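Acyl-CoA dehydrogenase (Slackia heliotrinireducens, PDB 4RM7) belongs to the acyl-CoA dehydrogenase family, with helical N- and C-terminal domains around a beta-sheet middle domain, and assembles from four chains. Local coordinates at residues Arg14-Asn17 with His18-Tyr22; Leu281-Val284 with Gln285-Thr289; Pro378-Leu381 with Glu382-Ala386. One frame throughout, in Å; residues are numbered along the deposited sequence. Where two conformers were deposited one is given.

Contact 1 (Arg14-Asn17 with His18-Tyr22)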
loop_
_atom_site.group_PDB
_atom_site.type_symbol
_atom_site.label_atom_id
_atom_site.label_comp_id
_atom_site.label_asym_id
_atom_site.label_seq_id
_atom_site.Cartn_x
_atom_site.Cartn_y
_atom_site.Cartn_z
ATOM N N ARG A 14 27.482 -3.706 -26.551
ATOM C CA ARG A 14 28.859 -4.181 -26.426
ATOM C C ARG A 14 29.451 -3.757 -25.077
ATOM O O ARG A 14 30.167 -4.535 -24.430
ATOM C CB ARG A 14 29.735 -3.668 -27.570
ATOM C CG ARG A 14 29.605 -4.453 -28.842
ATOM C CD ARG A 14 30.778 -4.189 -29.772
ATOM N NE ARG A 14 30.772 -5.092 -30.930
ATOM C CZ ARG A 14 30.248 -4.790 -32.112
ATOM N NH1 ARG A 14 29.667 -3.611 -32.303
ATOM N NH2 ARG A 14 30.295 -5.667 -33.104
ATOM N N LEU A 15 29.140 -2.526 -24.671
ATOM C CA LEU A 15 29.545 -2.005 -23.369
ATOM C C LEU A 15 29.104 -2.956 -22.258
ATOM O O LEU A 15 29.906 -3.361 -21.400
ATOM C CB LEU A 15 28.957 -0.609 -23.146
ATOM C CG LEU A 15 29.115 0.030 -21.766
ATOM C CD1 LEU A 15 30.566 0.328 -21.472
ATOM C CD2 LEU A 15 28.281 1.310 -21.672
ATOM N N LEU A 16 27.833 -3.334 -22.303
ATOM C CA LEU A 16 27.297 -4.287 -21.351
ATOM C C LEU A 16 28.069 -5.584 -21.368
ATOM O O LEU A 16 28.355 -6.150 -20.313
ATOM C CB LEU A 16 25.839 -4.575 -21.651
ATOM C CG LEU A 16 24.884 -3.716 -20.874
ATOM C CD1 LEU A 16 23.528 -3.934 -21.454
ATOM C CD2 LEU A 16 24.932 -4.153 -19.435
ATOM N N ASN A 17 28.398 -6.058 -22.566
ATOM C CA ASN A 17 29.132 -7.313 -22.693
ATOM C C ASN A 17 30.464 -7.210 -21.974
ATOM O O ASN A 17 30.858 -8.125 -21.243
ATOM C CB ASN A 17 29.362 -7.682 -24.155
ATOM C CG ASN A 17 28.079 -7.972 -24.900
ATOM O OD1 ASN A 17 27.045 -8.266 -24.299
ATOM N ND2 ASN A 17 28.145 -7.902 -26.230
ATOM N N HIS A 18 31.150 -6.088 -22.179
ATOM C CA HIS A 18 32.451 -5.858 -21.564
ATOM C C HIS A 18 32.337 -5.794 -20.047
ATOM O O HIS A 18 33.131 -6.402 -19.329
ATOM C CB HIS A 18 33.081 -4.575 -22.099
ATOM C CG HIS A 18 33.281 -4.577 -23.581
ATOM N ND1 HIS A 18 33.753 -3.477 -24.274
ATOM C CD2 HIS A 18 33.077 -5.541 -24.511
ATOM C CE1 HIS A 18 33.832 -3.769 -25.556
ATOM N NE2 HIS A 18 33.430 -5.017 -25.732
ATOM N N VAL A 19 31.336 -5.072 -19.561
ATOM C CA VAL A 19 31.128 -4.945 -18.124
ATOM C C VAL A 19 30.728 -6.282 -17.496
ATOM O O VAL A 19 31.220 -6.636 -16.435
ATOM C CB VAL A 19 30.081 -3.876 -17.826
ATOM C CG1 VAL A 19 29.722 -3.874 -16.346
ATOM C CG2 VAL A 19 30.618 -2.514 -18.250
ATOM N N ARG A 20 29.860 -7.022 -18.178
ATOM C CA ARG A 20 29.399 -8.329 -17.709
ATOM C C ARG A 20 30.523 -9.371 -17.659
ATOM O O ARG A 20 30.537 -10.245 -16.792
ATOM C CB ARG A 20 28.255 -8.828 -18.603
ATOM C CG ARG A 20 27.767 -10.233 -18.306
ATOM C CD ARG A 20 26.429 -10.539 -18.996
ATOM N NE ARG A 20 26.342 -10.008 -20.359
ATOM C CZ ARG A 20 25.496 -9.052 -20.741
ATOM N NH1 ARG A 20 24.639 -8.511 -19.871
ATOM N NH2 ARG A 20 25.503 -8.643 -22.001
ATOM N N GLU A 21 31.467 -9.283 -18.585
ATOM C CA GLU A 21 32.597 -10.201 -18.588
ATOM C C GLU A 21 33.534 -9.850 -17.412
ATOM O O GLU A 21 34.056 -10.727 -16.737
ATOM C CB GLU A 21 33.310 -10.161 -19.947
ATOM C CG GLU A 21 34.765 -10.535 -19.930
ATOM C CD GLU A 21 35.318 -10.797 -21.327
ATOM O OE1 GLU A 21 34.540 -11.272 -22.195
ATOM O OE2 GLU A 21 36.530 -10.532 -21.549
ATOM N N TYR A 22 33.717 -8.567 -17.149
ATOM C CA TYR A 22 34.480 -8.147 -15.988
ATOM C C TYR A 22 33.827 -8.543 -14.670
ATOM O O TYR A 22 34.488 -9.029 -13.770
ATOM C CB TYR A 22 34.700 -6.632 -16.036
ATOM C CG TYR A 22 35.089 -5.986 -14.729
ATOM C CD1 TYR A 22 36.358 -6.116 -14.227
ATOM C CD2 TYR A 22 34.182 -5.249 -14.008
ATOM C CE1 TYR A 22 36.716 -5.536 -13.038
ATOM C CE2 TYR A 22 34.533 -4.662 -12.822
ATOM C CZ TYR A 22 35.802 -4.811 -12.343
ATOM O OH TYR A 22 36.150 -4.228 -11.163
#
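Asn-17 OD1 is approached by two donor groups: Arg-20 NH2, which donates to it at 2.8 Å, and more weakly the hydroxyl of Tyr-5. The guanidinium N-H comes in the plane of the Asn-17 side-chain amide carbonyl, but the bond is bent, 131° at the hydrogen, and OD1 is tilted somewhat from the guanidinium plane. The two side chains run side by side, with amide and guanidinium planes turned 59° against each other. Arg-20 CG lies anti to the backbone N, and the bend at chi3 (40°) folds the chain back, placing Leu-16 O over the centre of the guanidinium face. NH1 has a long, weak ion pair with Glu-79. All this lies along one helix, 10-26, in the N-terminal domain of the acyl-CoA dehydrogenase fold, where His-18 N, Val-19 N, Arg-20 N and Glu-21 N bond four residues back. Arg-14 O takes the His-18 N-H at 2.9 Å and, in the conformer given here, also lies over one face of that residue's imidazole, displaced from the ring centre. ND1 of this conformer is bonded to Asp-53 O, which would help to fix the ring's rotation. On the buried side Leu-15 CD1 meets Val-19 CG2 at 4.3 Å, and both side chains pack on helix 70-84.

Contact 2 (Leu281-Val284 with Gln285-Thr289)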
loop_
_atom_site.group_PDB
_atom_site.type_symbol
_atom_site.label_atom_id
_atom_site.label_comp_id
_atom_site.label_asym_id
_atom_site.label_seq_id
_atom_site.Cartn_x
_atom_site.Cartn_y
_atom_site.Cartn_z
ATOM N N LEU A 281 2.406 -21.404 -7.698
ATOM C CA LEU A 281 1.579 -20.929 -6.579
ATOM C C LEU A 281 1.081 -19.530 -6.858
ATOM O O LEU A 281 1.884 -18.630 -7.114
ATOM C CB LEU A 281 2.359 -20.926 -5.250
ATOM C CG LEU A 281 2.924 -22.251 -4.736
ATOM C CD1 LEU A 281 3.729 -22.027 -3.464
ATOM C CD2 LEU A 281 1.805 -23.266 -4.512
ATOM N N GLN A 282 -0.235 -19.349 -6.782
ATOM C CA GLN A 282 -0.876 -18.069 -7.071
ATOM C C GLN A 282 -0.218 -16.904 -6.330
ATOM O O GLN A 282 0.003 -15.849 -6.921
ATOM C CB GLN A 282 -2.367 -18.133 -6.726
ATOM C CG GLN A 282 -3.187 -19.059 -7.625
ATOM C CD GLN A 282 -4.570 -19.361 -7.052
ATOM O OE1 GLN A 282 -5.391 -20.039 -7.683
ATOM N NE2 GLN A 282 -4.828 -18.867 -5.843
ATOM N N GLN A 283 0.098 -17.110 -5.049
ATOM C CA GLN A 283 0.766 -16.101 -4.227
ATOM C C GLN A 283 2.097 -15.711 -4.825
ATOM O O GLN A 283 2.407 -14.526 -4.951
ATOM C CB GLN A 283 0.982 -16.608 -2.800
ATOM C CG GLN A 283 -0.303 -16.809 -1.994
ATOM C CD GLN A 283 -0.967 -15.496 -1.591
ATOM O OE1 GLN A 283 -0.384 -14.695 -0.861
ATOM N NE2 GLN A 283 -2.191 -15.272 -2.075
ATOM N N VAL A 284 2.891 -16.711 -5.188
ATOM C CA VAL A 284 4.184 -16.456 -5.810
ATOM C C VAL A 284 4.034 -15.821 -7.208
ATOM O O VAL A 284 4.796 -14.938 -7.565
ATOM C CB VAL A 284 5.022 -17.745 -5.905
ATOM C CG1 VAL A 284 6.298 -17.504 -6.707
ATOM C CG2 VAL A 284 5.347 -18.241 -4.523
ATOM N N GLN A 285 3.054 -16.268 -7.989
ATOM C CA GLN A 285 2.848 -15.700 -9.307
ATOM C C GLN A 285 2.569 -14.222 -9.201
ATOM O O GLN A 285 3.179 -13.428 -9.891
ATOM C CB GLN A 285 1.714 -16.391 -10.032
ATOM C CG GLN A 285 2.090 -17.769 -10.471
ATOM C CD GLN A 285 1.116 -18.337 -11.461
ATOM O OE1 GLN A 285 -0.111 -18.282 -11.272
ATOM N NE2 GLN A 285 1.653 -18.883 -12.540
HETATM N N MSE A 286 1.686 -13.841 -8.304
HETATM C CA MSE A 286 1.415 -12.444 -8.182
HETATM C C MSE A 286 2.624 -11.647 -7.686
HETATM O O MSE A 286 2.924 -10.572 -8.215
HETATM C CB MSE A 286 0.241 -12.195 -7.256
HETATM C CG MSE A 286 0.105 -10.694 -7.033
HETATM SE SE MSE A 286 -0.000 -10.349 -5.177
HETATM C CE MSE A 286 -1.895 -10.816 -5.069
ATOM N N LYS A 287 3.312 -12.158 -6.671
ATOM C CA LYS A 287 4.494 -11.463 -6.167
ATOM C C LYS A 287 5.483 -11.225 -7.312
ATOM O O LYS A 287 6.000 -10.126 -7.475
ATOM C CB LYS A 287 5.156 -12.248 -5.041
ATOM C CG LYS A 287 4.725 -11.818 -3.648
ATOM C CD LYS A 287 5.591 -12.532 -2.602
ATOM C CE LYS A 287 4.985 -12.469 -1.211
ATOM N NZ LYS A 287 3.947 -13.522 -0.977
ATOM N N LEU A 288 5.686 -12.257 -8.125
ATOM C CA LEU A 288 6.552 -12.180 -9.289
ATOM C C LEU A 288 6.160 -11.084 -10.281
ATOM O O LEU A 288 7.029 -10.316 -10.705
ATOM C CB LEU A 288 6.589 -13.538 -10.000
ATOM C CG LEU A 288 7.462 -14.558 -9.260
ATOM C CD1 LEU A 288 7.626 -15.841 -10.050
ATOM C CD2 LEU A 288 8.814 -13.933 -8.966
ATOM N N THR A 289 4.909 -11.039 -10.689
ATOM C CA THR A 289 4.472 -10.001 -11.597
ATOM C C THR A 289 4.552 -8.622 -10.949
ATOM O O THR A 289 4.922 -7.654 -11.581
ATOM C CB THR A 289 3.114 -10.299 -12.294
ATOM O OG1 THR A 289 2.084 -10.478 -11.329
ATOM C CG2 THR A 289 3.183 -11.506 -13.181
#
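Val-284 and Leu-288 meet side by side in the first turns of helix 282-311, a long helix of the C-terminal domain of the acyl-CoA dehydrogenase fold. Val-284 CG1 touches Leu-288 CD1 at 4.0 Å, both side chains pointing the same way. CG1 stands anti to the Val-284 backbone N (chi1 173°), while Leu-288 CG lies beside its own N (chi1 -76°); these torsions bring CG1 and CD1 alongside one another. Behind this pair Leu-288 N donates to Val-284 O at 2.9 Å, and Leu-288 CG rests against the same oxygen.

Leu-281 occupies the N-cap position; its carbonyl oxygen accepts from Gln-285 N at 2.8 Å. Met-286 N and Lys-287 N continue the ladder to Gln-282 O and Gln-283 O, and Thr-289 OG1 donates to Met-286 O at 3.2 Å. Farther out, Leu-288 packs on Ile-340 of helix 316-341 and on Leu-381 of the second subunit. Gln-283 and Met-286, a selenomethionine, each pack on the other's counterpart in the third subunit. Lys-287 NZ forms a salt bridge with Glu-370 OE2 of the fourth subunit, while Gln-283 OE1 stays 4.5 Å from Lys-287 NZ.

Contact 3 (Pro378-Leu381 with Glu382-Ala386); sequences PLIL and EQYKA
Tyr-384 meets Ile-380 four residues earlier on helix 369-386, the C-terminal helix of this acyl-CoA dehydrogenase chain. Followed outward, the tyrosine first passes a backbone oxygen: CB is 3.7 Å from Ile-380 O, and CG keeps a similar distance. CD2 comes nearer, and this oxygen lies at the edge of the ring, close to its plane, rather than over a face. The methyl CG2 of Ile-380 meets both CD2 and CE2, with the Ile-380 CG2 to Tyr-384 CE2 separation 3.8 Å. The side chains lie alongside each other, pointing the same way. In Tyr-384, CG lies beside the backbone N (chi1 -77°); in Ile-380, CG2 is the branch anti to N, which carries it toward the ring. At the tip, OH is hydrogen-bonded to Glu-292 OE1 and Gln-258 NE2, both of the second subunit, so the phenol is held at its polar end by another chain.

In the backbone beneath, Glu-382 N donates to Pro-378 O at 2.9 Å, and Gln-383 N reaches Leu-379 O at 2.8 Å in a bent bond of 136°. Tyr-384 N donates to Ile-380 O at 3.0 Å and has a second, weak bond to Leu-381 O. That last oxygen also accepts from Lys-385 N at 2.9 Å and from Arg-269 NH1 of the second subunit. On another side of the helix Leu-379 CD2 lies 4.1 Å from Glu-382 OE1, the two chains running together, while Leu-379 packs on helix 316-341.

The chemistry is divided along the tyrosine: Ile-380 O lies at its ring edge and Ile-380 CG2 touches CD2 and CE2, whereas its hydroxyl bonds between subunits. With Leu-381 on Val-265 and Tyr-384 on Met-261 of the second subunit, this implies that the helix brings both apolar packing and directional polar bonds to the subunit interface.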
loop_
_atom_site.group_PDB
_atom_site.type_symbol
_atom_site.label_atom_id
_atom_site.label_comp_id
_atom_site.label_asym_id
_atom_site.label_seq_id
_atom_site.Cartn_x
_atom_site.Cartn_y
_atom_site.Cartn_z
ATOM N N PRO A 378 6.818 22.020 -6.349
ATOM C CA PRO A 378 6.770 23.273 -7.123
ATOM C C PRO A 378 7.063 23.076 -8.614
ATOM O O PRO A 378 6.468 23.769 -9.446
ATOM C CB PRO A 378 7.849 24.160 -6.460
ATOM C CG PRO A 378 8.643 23.252 -5.607
ATOM C CD PRO A 378 7.748 22.124 -5.214
ATOM N N LEU A 379 7.944 22.142 -8.949
ATOM C CA LEU A 379 8.225 21.832 -10.351
ATOM C C LEU A 379 7.003 21.259 -11.066
ATOM O O LEU A 379 6.803 21.488 -12.265
ATOM C CB LEU A 379 9.396 20.858 -10.440
ATOM C CG LEU A 379 10.667 21.414 -9.780
ATOM C CD1 LEU A 379 11.739 20.375 -9.751
ATOM C CD2 LEU A 379 11.143 22.650 -10.535
ATOM N N ILE A 380 6.190 20.512 -10.322
ATOM C CA ILE A 380 4.950 19.965 -10.850
ATOM C C ILE A 380 3.941 21.099 -11.127
ATOM O O ILE A 380 3.336 21.142 -12.194
ATOM C CB ILE A 380 4.363 18.920 -9.883
ATOM C CG1 ILE A 380 5.236 17.654 -9.893
ATOM C CG2 ILE A 380 2.924 18.574 -10.249
ATOM C CD1 ILE A 380 4.859 16.636 -8.831
ATOM N N LEU A 381 3.803 22.027 -10.181
ATOM C CA LEU A 381 2.952 23.199 -10.348
ATOM C C LEU A 381 3.380 23.996 -11.548
ATOM O O LEU A 381 2.570 24.370 -12.387
ATOM C CB LEU A 381 2.993 24.085 -9.110
ATOM C CG LEU A 381 2.208 23.623 -7.880
ATOM C CD1 LEU A 381 1.650 24.821 -7.162
ATOM C CD2 LEU A 381 1.092 22.684 -8.242
ATOM N N GLU A 382 4.677 24.242 -11.614
ATOM C CA GLU A 382 5.301 24.924 -12.731
ATOM C C GLU A 382 4.985 24.194 -14.040
ATOM O O GLU A 382 4.652 24.816 -15.045
ATOM C CB GLU A 382 6.808 25.013 -12.460
ATOM C CG GLU A 382 7.680 25.840 -13.392
ATOM C CD GLU A 382 9.174 25.703 -13.010
ATOM O OE1 GLU A 382 9.931 24.994 -13.717
ATOM O OE2 GLU A 382 9.592 26.279 -11.978
ATOM N N GLN A 383 5.043 22.868 -14.021
ATOM C CA GLN A 383 4.863 22.100 -15.253
ATOM C C GLN A 383 3.430 22.185 -15.781
ATOM O O GLN A 383 3.197 22.217 -16.991
ATOM C CB GLN A 383 5.262 20.637 -15.026
ATOM C CG GLN A 383 4.810 19.691 -16.119
ATOM C CD GLN A 383 5.237 18.255 -15.866
ATOM O OE1 GLN A 383 6.418 17.978 -15.622
ATOM N NE2 GLN A 383 4.277 17.334 -15.927
ATOM N N TYR A 384 2.470 22.245 -14.870
ATOM C CA TYR A 384 1.077 22.286 -15.270
ATOM C C TYR A 384 0.577 23.699 -15.525
ATOM O O TYR A 384 -0.449 23.881 -16.167
ATOM C CB TYR A 384 0.216 21.599 -14.213
ATOM C CG TYR A 384 0.311 20.109 -14.310
ATOM C CD1 TYR A 384 -0.427 19.413 -15.252
ATOM C CD2 TYR A 384 1.169 19.396 -13.490
ATOM C CE1 TYR A 384 -0.318 18.048 -15.357
ATOM C CE2 TYR A 384 1.281 18.028 -13.589
ATOM C CZ TYR A 384 0.542 17.365 -14.520
ATOM O OH TYR A 384 0.644 16.017 -14.616
ATOM N N LYS A 385 1.283 24.696 -15.001
ATOM C CA LYS A 385 1.024 26.084 -15.377
ATOM C C LYS A 385 1.527 26.310 -16.799
ATOM O O LYS A 385 0.812 26.867 -17.635
ATOM C CB LYS A 385 1.700 27.060 -14.409
ATOM C CG LYS A 385 1.980 28.422 -15.003
ATOM C CD LYS A 385 2.824 29.274 -14.074
ATOM C CE LYS A 385 3.172 30.616 -14.704
ATOM N NZ LYS A 385 4.294 31.273 -13.973
ATOM N N ALA A 386 2.752 25.831 -17.052
ATOM C CA ALA A 386 3.481 26.001 -18.319
ATOM C C ALA A 386 2.764 25.401 -19.536
ATOM O O ALA A 386 2.707 26.030 -20.596
ATOM C CB ALA A 386 4.877 25.401 -18.193
#

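How the contacts relate
The three contacts follow in series along the chain, each along one helix, contact 2 starting at its N-cap, and none touches another within the chain. Contact 1, in the N-terminal domain, has its centre 32 Å from that of contact 2 and 40 Å from that of contact 3; its nearest atoms are about 20 Å and 28 Å from theirs. No other subunit reaches contact 1. Contacts 2 and 3 have centres 39 Å apart, yet both face the second subunit and are linked through the assembly: Ile-380 of 378-381 packs on Thr-289 there. The C-terminal helix of one chain thus meets the start of helix 282-311 in its neighbour.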